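Ribonucleoside-diphosphate reductase (Pseudomonas aeruginosa, PDB 5IM3) probably supplies the precursors for DNA synthesis by reducing ribonucleoside diphosphates to deoxyribonucleotides, under allosteric control by bound nucleotides such as dATP. Local coordinates at residues His248-Ala251 with Glu252-Ala255; Ile262-Gly265 with Ala266-Glu269; Phe322-Arg325 with Val326-Leu330; Thr357-Leu360 with Phe361-Thr365. All blocks are in the same frame, centred on the assembly; numbering follows the deposited sequence.

Interaction 1: residues His248-Ala251 with Glu252-Ala255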
loop_
_atom_site.group_PDB
_atom_site.type_symbol
_atom_site.label_atom_id
_atom_site.label_comp_id
_atom_site.label_asym_id
_atom_site.label_seq_id
_atom_site.Cartn_x
_atom_site.Cartn_y
_atom_site.Cartn_z
ATOM N N HIS A 248 7.493 -21.383 62.775
ATOM C CA HIS A 248 8.531 -21.838 63.695
ATOM C C HIS A 248 8.163 -23.150 64.375
ATOM O O HIS A 248 9.047 -23.831 64.906
ATOM C CB HIS A 248 8.819 -20.763 64.742
ATOM C CG HIS A 248 9.611 -19.608 64.211
ATOM N ND1 HIS A 248 9.029 -18.417 63.835
ATOM C CD2 HIS A 248 10.938 -19.469 63.978
ATOM C CE1 HIS A 248 9.964 -17.590 63.402
ATOM N NE2 HIS A 248 11.131 -18.204 63.479
ATOM N N GLU A 249 6.881 -23.518 64.371
ATOM C CA GLU A 249 6.481 -24.842 64.825
ATOM C C GLU A 249 6.999 -25.940 63.902
ATOM O O GLU A 249 7.054 -27.105 64.313
ATOM C CB GLU A 249 4.957 -24.905 64.926
ATOM C CG GLU A 249 4.431 -25.884 65.957
ATOM C CD GLU A 249 2.929 -25.763 66.146
ATOM O OE1 GLU A 249 2.258 -26.806 66.299
ATOM O OE2 GLU A 249 2.419 -24.622 66.130
ATOM N N MET A 250 7.382 -25.596 62.669
ATOM C CA MET A 250 7.973 -26.564 61.752
ATOM C C MET A 250 9.374 -26.985 62.161
ATOM O O MET A 250 9.883 -27.977 61.629
ATOM C CB MET A 250 8.027 -25.994 60.334
ATOM C CG MET A 250 6.684 -25.880 59.657
ATOM S SD MET A 250 5.872 -27.480 59.487
ATOM C CE MET A 250 4.689 -27.343 60.818
ATOM N N ALA A 251 10.012 -26.255 63.076
ATOM C CA ALA A 251 11.350 -26.632 63.514
ATOM C C ALA A 251 11.379 -28.052 64.062
ATOM O O ALA A 251 12.405 -28.734 63.960
ATOM C CB ALA A 251 11.850 -25.643 64.568
ATOM N N GLU A 252 10.268 -28.513 64.635
ATOM C CA GLU A 252 10.175 -29.855 65.188
ATOM C C GLU A 252 9.228 -30.761 64.409
ATOM O O GLU A 252 9.286 -31.983 64.581
ATOM C CB GLU A 252 9.730 -29.791 66.660
ATOM C CG GLU A 252 10.691 -29.030 67.581
ATOM C CD GLU A 252 10.543 -27.519 67.484
ATOM O OE1 GLU A 252 9.477 -27.047 67.033
ATOM O OE2 GLU A 252 11.493 -26.801 67.866
ATOM N N LEU A 253 8.378 -30.209 63.547
ATOM C CA LEU A 253 7.382 -31.009 62.848
ATOM C C LEU A 253 7.851 -31.506 61.488
ATOM O O LEU A 253 7.323 -32.511 60.996
ATOM C CB LEU A 253 6.094 -30.202 62.672
ATOM C CG LEU A 253 5.337 -29.966 63.981
ATOM C CD1 LEU A 253 4.306 -28.869 63.824
ATOM C CD2 LEU A 253 4.671 -31.249 64.436
ATOM N N TYR A 254 8.824 -30.836 60.870
ATOM C CA TYR A 254 9.335 -31.311 59.589
ATOM C C TYR A 254 9.981 -32.683 59.734
ATOM O O TYR A 254 9.877 -33.524 58.834
ATOM C CB TYR A 254 10.337 -30.307 59.016
ATOM C CG TYR A 254 9.811 -29.494 57.855
ATOM C CD1 TYR A 254 9.248 -30.111 56.741
ATOM C CD2 TYR A 254 9.882 -28.108 57.869
ATOM C CE1 TYR A 254 8.767 -29.368 55.681
ATOM C CE2 TYR A 254 9.405 -27.356 56.810
ATOM C CZ TYR A 254 8.850 -27.992 55.719
ATOM O OH TYR A 254 8.373 -27.251 54.660
ATOM N N ALA A 255 10.644 -32.928 60.865
ATOM C CA ALA A 255 11.261 -34.229 61.095
ATOM C C ALA A 255 10.218 -35.303 61.364
ATOM O O ALA A 255 10.419 -36.466 60.995
ATOM C CB ALA A 255 12.246 -34.141 62.260
#

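Interaction 2: residues Ile262-Gly265 with Ala266-Glu269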
loop_
_atom_site.group_PDB
_atom_site.type_symbol
_atom_site.label_atom_id
_atom_site.label_comp_id
_atom_site.label_asym_id
_atom_site.label_seq_id
_atom_site.Cartn_x
_atom_site.Cartn_y
_atom_site.Cartn_z
ATOM N N ILE A 262 6.954 -40.347 53.578
ATOM C CA ILE A 262 7.504 -41.449 52.794
ATOM C C ILE A 262 6.616 -42.681 52.903
ATOM O O ILE A 262 6.407 -43.401 51.920
ATOM C CB ILE A 262 8.946 -41.753 53.241
ATOM C CG1 ILE A 262 9.851 -40.542 52.983
ATOM C CG2 ILE A 262 9.480 -42.996 52.528
ATOM C CD1 ILE A 262 10.019 -40.188 51.517
ATOM N N GLU A 263 6.089 -42.952 54.098
ATOM C CA GLU A 263 5.268 -44.144 54.285
ATOM C C GLU A 263 3.989 -44.061 53.462
ATOM O O GLU A 263 3.620 -45.017 52.769
ATOM C CB GLU A 263 4.949 -44.339 55.769
ATOM C CG GLU A 263 4.316 -45.688 56.088
ATOM C CD GLU A 263 4.231 -45.962 57.579
ATOM O OE1 GLU A 263 4.588 -45.070 58.381
ATOM O OE2 GLU A 263 3.808 -47.079 57.953
ATOM N N LYS A 264 3.297 -42.919 53.520
ATOM C CA LYS A 264 2.091 -42.760 52.712
ATOM C C LYS A 264 2.421 -42.624 51.233
ATOM O O LYS A 264 1.649 -43.081 50.383
ATOM C CB LYS A 264 1.285 -41.548 53.187
ATOM C CG LYS A 264 0.487 -41.776 54.468
ATOM C CD LYS A 264 -0.524 -42.913 54.317
ATOM C CE LYS A 264 -1.440 -43.023 55.527
ATOM N NZ LYS A 264 -2.402 -41.889 55.602
ATOM N N GLY A 265 3.560 -42.010 50.907
ATOM C CA GLY A 265 3.938 -41.871 49.510
ATOM C C GLY A 265 4.157 -43.213 48.836
ATOM O O GLY A 265 3.688 -43.448 47.720
ATOM N N ALA A 266 4.872 -44.114 49.511
ATOM C CA ALA A 266 5.094 -45.443 48.954
ATOM C C ALA A 266 3.828 -46.287 49.002
ATOM O O ALA A 266 3.596 -47.105 48.104
ATOM C CB ALA A 266 6.227 -46.142 49.702
ATOM N N GLU A 267 3.003 -46.105 50.035
ATOM C CA GLU A 267 1.746 -46.842 50.123
ATOM C C GLU A 267 0.894 -46.619 48.880
ATOM O O GLU A 267 0.347 -47.567 48.307
ATOM C CB GLU A 267 0.989 -46.423 51.384
ATOM C CG GLU A 267 -0.399 -47.030 51.521
ATOM C CD GLU A 267 -1.109 -46.583 52.784
ATOM O OE1 GLU A 267 -0.430 -46.103 53.717
ATOM O OE2 GLU A 267 -2.351 -46.705 52.841
ATOM N N PHE A 268 0.773 -45.367 48.446
ATOM C CA PHE A 268 -0.003 -45.019 47.263
ATOM C C PHE A 268 0.814 -45.113 45.980
ATOM O O PHE A 268 0.332 -44.696 44.921
ATOM C CB PHE A 268 -0.583 -43.611 47.422
ATOM C CG PHE A 268 -1.429 -43.449 48.654
ATOM C CD1 PHE A 268 -2.394 -44.390 48.973
ATOM C CD2 PHE A 268 -1.246 -42.371 49.507
ATOM C CE1 PHE A 268 -3.171 -44.251 50.107
ATOM C CE2 PHE A 268 -2.023 -42.228 50.644
ATOM C CZ PHE A 268 -2.985 -43.170 50.943
ATOM N N GLU A 269 2.029 -45.657 46.052
ATOM C CA GLU A 269 2.895 -45.824 44.886
ATOM C C GLU A 269 3.173 -44.493 44.192
ATOM O O GLU A 269 3.392 -44.447 42.979
ATOM C CB GLU A 269 2.299 -46.833 43.900
ATOM C CG GLU A 269 2.139 -48.234 44.481
ATOM C CD GLU A 269 1.666 -49.244 43.452
ATOM O OE1 GLU A 269 1.416 -48.845 42.296
ATOM O OE2 GLU A 269 1.546 -50.437 43.802
#

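Interaction 3: residues Phe322-Arg325 with Val326-Leu330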
loop_
_atom_site.group_PDB
_atom_site.type_symbol
_atom_site.label_atom_id
_atom_site.label_comp_id
_atom_site.label_asym_id
_atom_site.label_seq_id
_atom_site.Cartn_x
_atom_site.Cartn_y
_atom_site.Cartn_z
ATOM N N PHE A 322 9.667 -31.694 49.741
ATOM C CA PHE A 322 9.810 -31.803 48.294
ATOM C C PHE A 322 11.279 -31.787 47.891
ATOM O O PHE A 322 11.744 -32.669 47.160
ATOM C CB PHE A 322 9.045 -30.669 47.605
ATOM C CG PHE A 322 9.413 -30.477 46.158
ATOM C CD1 PHE A 322 8.943 -31.344 45.185
ATOM C CD2 PHE A 322 10.225 -29.423 45.774
ATOM C CE1 PHE A 322 9.280 -31.164 43.853
ATOM C CE2 PHE A 322 10.564 -29.235 44.445
ATOM C CZ PHE A 322 10.090 -30.106 43.484
ATOM N N PHE A 323 12.030 -30.792 48.369
ATOM C CA PHE A 323 13.449 -30.724 48.039
ATOM C C PHE A 323 14.196 -31.938 48.567
ATOM O O PHE A 323 15.148 -32.405 47.931
ATOM C CB PHE A 323 14.063 -29.437 48.598
ATOM C CG PHE A 323 13.649 -28.192 47.862
ATOM C CD1 PHE A 323 13.632 -28.158 46.476
ATOM C CD2 PHE A 323 13.277 -27.051 48.558
ATOM C CE1 PHE A 323 13.251 -27.017 45.798
ATOM C CE2 PHE A 323 12.897 -25.904 47.884
ATOM C CZ PHE A 323 12.883 -25.891 46.497
ATOM N N MET A 324 13.777 -32.466 49.717
ATOM C CA MET A 324 14.437 -33.641 50.271
ATOM C C MET A 324 14.123 -34.886 49.446
ATOM O O MET A 324 14.983 -35.759 49.286
ATOM C CB MET A 324 14.020 -33.831 51.733
ATOM C CG MET A 324 14.693 -35.001 52.441
ATOM S SD MET A 324 16.494 -34.870 52.500
ATOM C CE MET A 324 16.700 -33.577 53.724
ATOM N N ARG A 325 12.903 -34.986 48.906
ATOM C CA ARG A 325 12.580 -36.111 48.033
ATOM C C ARG A 325 13.459 -36.107 46.792
ATOM O O ARG A 325 13.972 -37.150 46.375
ATOM C CB ARG A 325 11.109 -36.086 47.615
ATOM C CG ARG A 325 10.884 -36.813 46.273
ATOM C CD ARG A 325 9.433 -37.025 45.935
ATOM N NE ARG A 325 8.752 -35.795 45.535
ATOM C CZ ARG A 325 8.788 -35.267 44.314
ATOM N NH1 ARG A 325 9.492 -35.836 43.342
ATOM N NH2 ARG A 325 8.117 -34.154 44.062
ATOM N N VAL A 326 13.607 -34.943 46.160
ATOM C CA VAL A 326 14.421 -34.863 44.951
ATOM C C VAL A 326 15.861 -35.230 45.276
ATOM O O VAL A 326 16.507 -35.992 44.544
ATOM C CB VAL A 326 14.320 -33.458 44.325
ATOM C CG1 VAL A 326 15.126 -33.386 43.032
ATOM C CG2 VAL A 326 12.867 -33.098 44.067
ATOM N N ALA A 327 16.375 -34.708 46.390
ATOM C CA ALA A 327 17.733 -35.024 46.811
ATOM C C ALA A 327 17.891 -36.520 47.048
ATOM O O ALA A 327 18.869 -37.129 46.603
ATOM C CB ALA A 327 18.080 -34.236 48.074
ATOM N N MET A 328 16.931 -37.127 47.751
ATOM C CA MET A 328 16.986 -38.566 47.998
ATOM C C MET A 328 16.936 -39.341 46.688
ATOM O O MET A 328 17.736 -40.257 46.462
ATOM C CB MET A 328 15.832 -38.984 48.914
ATOM C CG MET A 328 15.957 -38.500 50.364
ATOM S SD MET A 328 14.417 -38.649 51.300
ATOM C CE MET A 328 14.337 -40.415 51.571
ATOM N N GLY A 329 16.001 -38.983 45.806
ATOM C CA GLY A 329 15.891 -39.671 44.530
ATOM C C GLY A 329 17.169 -39.616 43.721
ATOM O O GLY A 329 17.498 -40.567 43.008
ATOM N N LEU A 330 17.910 -38.516 43.823
ATOM C CA LEU A 330 19.182 -38.386 43.128
ATOM C C LEU A 330 20.325 -39.104 43.829
ATOM O O LEU A 330 21.405 -39.224 43.239
ATOM C CB LEU A 330 19.532 -36.902 42.964
ATOM C CG LEU A 330 18.632 -36.116 42.004
ATOM C CD1 LEU A 330 19.003 -34.640 42.021
ATOM C CD2 LEU A 330 18.720 -36.677 40.587
#

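Interaction 4: residues Thr357-Leu360 with Phe361-Thr365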
loop_
_atom_site.group_PDB
_atom_site.type_symbol
_atom_site.label_atom_id
_atom_site.label_comp_id
_atom_site.label_asym_id
_atom_site.label_seq_id
_atom_site.Cartn_x
_atom_site.Cartn_y
_atom_site.Cartn_z
ATOM N N THR A 357 13.273 -29.285 35.217
ATOM C CA THR A 357 11.871 -29.611 35.471
ATOM C C THR A 357 11.600 -31.108 35.564
ATOM O O THR A 357 10.910 -31.526 36.508
ATOM C CB THR A 357 11.022 -28.949 34.374
ATOM O OG1 THR A 357 10.783 -27.578 34.729
ATOM C CG2 THR A 357 9.688 -29.660 34.175
ATOM N N PRO A 358 12.080 -31.959 34.650
ATOM C CA PRO A 358 11.776 -33.394 34.795
ATOM C C PRO A 358 12.408 -34.019 36.025
ATOM O O PRO A 358 11.785 -34.877 36.660
ATOM C CB PRO A 358 12.314 -34.009 33.491
ATOM C CG PRO A 358 13.319 -33.049 32.999
ATOM C CD PRO A 358 12.833 -31.686 33.414
ATOM N N THR A 359 13.630 -33.623 36.383
ATOM C CA THR A 359 14.230 -34.143 37.606
ATOM C C THR A 359 13.390 -33.758 38.817
ATOM O O THR A 359 13.023 -34.612 39.629
ATOM C CB THR A 359 15.665 -33.632 37.760
ATOM O OG1 THR A 359 16.486 -34.195 36.731
ATOM C CG2 THR A 359 16.241 -34.025 39.116
ATOM N N LEU A 360 13.058 -32.471 38.938
ATOM C CA LEU A 360 12.230 -32.017 40.051
ATOM C C LEU A 360 10.931 -32.802 40.144
ATOM O O LEU A 360 10.463 -33.115 41.246
ATOM C CB LEU A 360 11.931 -30.525 39.899
ATOM C CG LEU A 360 13.110 -29.577 40.112
ATOM C CD1 LEU A 360 12.655 -28.156 39.876
ATOM C CD2 LEU A 360 13.694 -29.740 41.516
ATOM N N PHE A 361 10.337 -33.139 38.999
ATOM C CA PHE A 361 9.020 -33.758 39.008
ATOM C C PHE A 361 9.082 -35.253 39.304
ATOM O O PHE A 361 8.185 -35.786 39.968
ATOM C CB PHE A 361 8.325 -33.520 37.666
ATOM C CG PHE A 361 6.860 -33.839 37.682
ATOM C CD1 PHE A 361 6.403 -35.090 37.304
ATOM C CD2 PHE A 361 5.937 -32.888 38.085
ATOM C CE1 PHE A 361 5.052 -35.388 37.322
ATOM C CE2 PHE A 361 4.586 -33.181 38.108
ATOM C CZ PHE A 361 4.142 -34.431 37.725
ATOM N N ASN A 362 10.124 -35.944 38.838
ATOM C CA ASN A 362 10.136 -37.398 38.853
ATOM C C ASN A 362 11.154 -38.017 39.796
ATOM O O ASN A 362 11.006 -39.194 40.132
ATOM C CB ASN A 362 10.392 -37.935 37.440
ATOM C CG ASN A 362 9.265 -37.607 36.495
ATOM O OD1 ASN A 362 8.092 -37.673 36.864
ATOM N ND2 ASN A 362 9.611 -37.235 35.273
ATOM N N ALA A 363 12.175 -37.280 40.224
ATOM C CA ALA A 363 13.157 -37.857 41.131
ATOM C C ALA A 363 12.460 -38.357 42.387
ATOM O O ALA A 363 11.592 -37.678 42.939
ATOM C CB ALA A 363 14.231 -36.829 41.482
ATOM N N GLY A 364 12.816 -39.564 42.815
ATOM C CA GLY A 364 12.225 -40.165 43.993
ATOM C C GLY A 364 10.941 -40.928 43.750
ATOM O O GLY A 364 10.341 -41.412 44.718
ATOM N N THR A 365 10.500 -41.045 42.499
ATOM C CA THR A 365 9.307 -41.795 42.127
ATOM C C THR A 365 9.695 -43.016 41.301
ATOM O O THR A 365 10.819 -43.134 40.805
ATOM C CB THR A 365 8.329 -40.927 41.323
ATOM O OG1 THR A 365 8.854 -40.706 40.009
ATOM C CG2 THR A 365 8.097 -39.583 42.004
#

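Interaction 1: residues His248-Ala251 with Glu252-Ala255
Glu252, the first residue of 252-255, folds its carboxylate back over the preceding turn. The chain bends at CB-CG (chi2 79°), which lays Glu252 OE2 3.5 Å from Ala251 CB. Leu253 follows with a divided backbone bond: its N-H is shared between Glu249 O and Met250 O, the latter at 3.3 Å. Both bonds are weak, consistent with a weakly bonded first turn of the helix. The side chain of Leu253 is pressed from two directions. Its CD1 meets the aliphatic run of Glu249, 3.7 Å from CG, and also Met250 CE at 3.4 Å, a separation tighter than usual for two carbons. Tyr254 makes the first regular helical bond of the contact, its N lying 3.1 Å from Met250 O with a nearly straight N-H...O angle of 164°. Its ring receives Met250 SD over one face, 4.6 Å from the ring centroid and 18° off the normal, a Met-aromatic contact; the bend at chi2 of Met250 brings SD over the ring, and chi3 turns CE toward Leu253, while Met250 CB lies 3.7 Å from Tyr254 CD2. The phenol hydroxyl is hydrogen-bonded to Asp292. This start of helix 250-267 sets Met250 against Arg232 and Leu236 of helix 219-239 and Tyr254 against Pro319 and Ile321 of helix 319-330.

Interaction 2: residues Ile262-Gly265 with Ala266-Glu269
Lys264 O lies where the closing turn of helix 250-267 packs closely against Phe268. It accepts the N-H of Phe268 at 3.1 Å and an angle of 162°, and Phe268 CD2 approaches the same oxygen to 3.1 Å, obliquely to the ring. The first torsion of Phe268 (chi1 -57°) sets CG opposite its own carbonyl carbon and turns the ring back along the helix, where Phe268 CE2 comes 4.0 Å from Lys264 CD. Two further regular bonds hold this turn: Ala266 N to Ile262 O at 2.9 Å, and Glu267 N to Glu263 O at 3.0 Å. On another flank, Ile262 and Gly265 are buried, and Ile262 and Ala266 both touch Lys276 of a following loop. The helix then stops in a Schellman motif. Glu269, with positive phi (58°), is its C-prime residue; Glu269 N bonds to Ala266 O, and the N-H of the next residue returns to Gly265 O. The flank of Lys264, Glu267 and Phe268 is the more open one to solvent, and the acidic side chains of Glu263, Glu267 and Glu269 are exposed. Lys264 and Glu267 run side by side in the same direction, yet it is the methylene Lys264 CD that meets Glu267 OE1, at 3.2 Å. The charged ends stay separated, with Lys264 NZ 5.0 Å from Glu267 OE1, so their attraction is probably modest and no salt bridge forms. Lys264 instead makes a cation-pi contact with Phe238, and the Phe268 ring makes another with Lys311.

Interaction 3: residues Phe322-Arg325 with Val326-Leu330
Phe322 and Val326 lie one helical turn apart and point the same way, linked by both backbone and side chains. Four i to i-4 hydrogen bonds form the backbone part: the amides of Val326, Ala327, Met328 and Gly329 donate to the carbonyls of Phe322, Phe323, Met324 and Arg325. Their N-H...O angles of 162° to 168° show regular alpha-helix, and the last, Gly329 N to Arg325 O, is 2.8 Å long. Beside the third of these bonds, Met328 CG passes 3.1 Å from Met324 O. The aromatic part is a CH-pi contact. Val326 CG2, opposite its own carbonyl carbon, sits over one face of the Phe322 ring, 4.3 Å from the centroid and offset toward the rim near CE1 and CZ; Phe308 meets the same ring edge-to-face. The apolar part joins the two methionines, whose chains cross at an angle, Met324 CG coming 3.8 Å from Met328 SD. The polar part reaches beyond the two segments: Arg325, bent at chi3 (73°), carries its buried guanidinium to a salt bridge from NE to Glu317 and a hydrogen bond from NH1 to Ala363 O, so its charge is probably well compensated. With every touching residue buried, and helices 337-349 and 357-362 packed against its side chains, helix 319-330 is consistent with a buried helix within the all-alpha domain of the ribonucleotide reductase family.

Interaction 4: residues Thr357-Leu360 with Phe361-Thr365
Thr357 O receives the N-H of Phe361 at 3.0 Å, the first of three i to i-4 bonds that define the short helix 357-362. The next runs from Asn362 N to Pro358 O at 2.9 Å; the third, Ala363 N to Thr359 O, is the straightest, with an N-H...O angle of 160°. Weaker i-3 bonds from Phe361 N to Pro358 O and from Asn362 N to Thr359 O accompany them, so Phe361 N and Asn362 N each have a second, weak acceptor. Ala363 then leaves helical angles (psi 135°), and a type II beta turn from Asn362 to Thr365 follows, with Gly364 at positive phi (87°). Both elements fall within the all-alpha domain range of ribonucleotide reductase.

Among the side chains, Ala363 CB points back at the helix, 3.1 Å from Thr359 O and 4.2 Å from Thr359 CG2. Thr359 CG2 stands opposite its own backbone N, while OG1, on the other branch, bonds to Leu370 O. Phe361 CB rests 3.5 Å from Thr357 O, but its exposed ring leads away from 357-360. Asn362 CB lies 3.4 Å from Pro358 O, and its amide ND2 bonds to Gln369 O. Two donors from Thr365 grip Asn362 O: the backbone N at 3.0 Å, and the hydroxyl OG1 at 2.6 Å, in the carbonyl plane on a lone pair.

Along the chain the four contacts come in series, and they occupy three helices. Interactions 1 and 2 mark the beginning and end of helix 250-267, their centres 21 Å apart; interaction 3 lies in helix 319-330 and interaction 4 in helix 357-362. Interactions 3 and 4, whose centres are 8 Å apart, touch directly, through the Arg325 guanidinium and through Phe322, which packs on Leu360. Interaction 2 approaches interaction 3 to about 4 Å between nearest atoms without touching. Interactions 3 and 4 thus tie two helices of the all-alpha domain range together, with the side chain of Asn362 about 13 Å from a bound dATP.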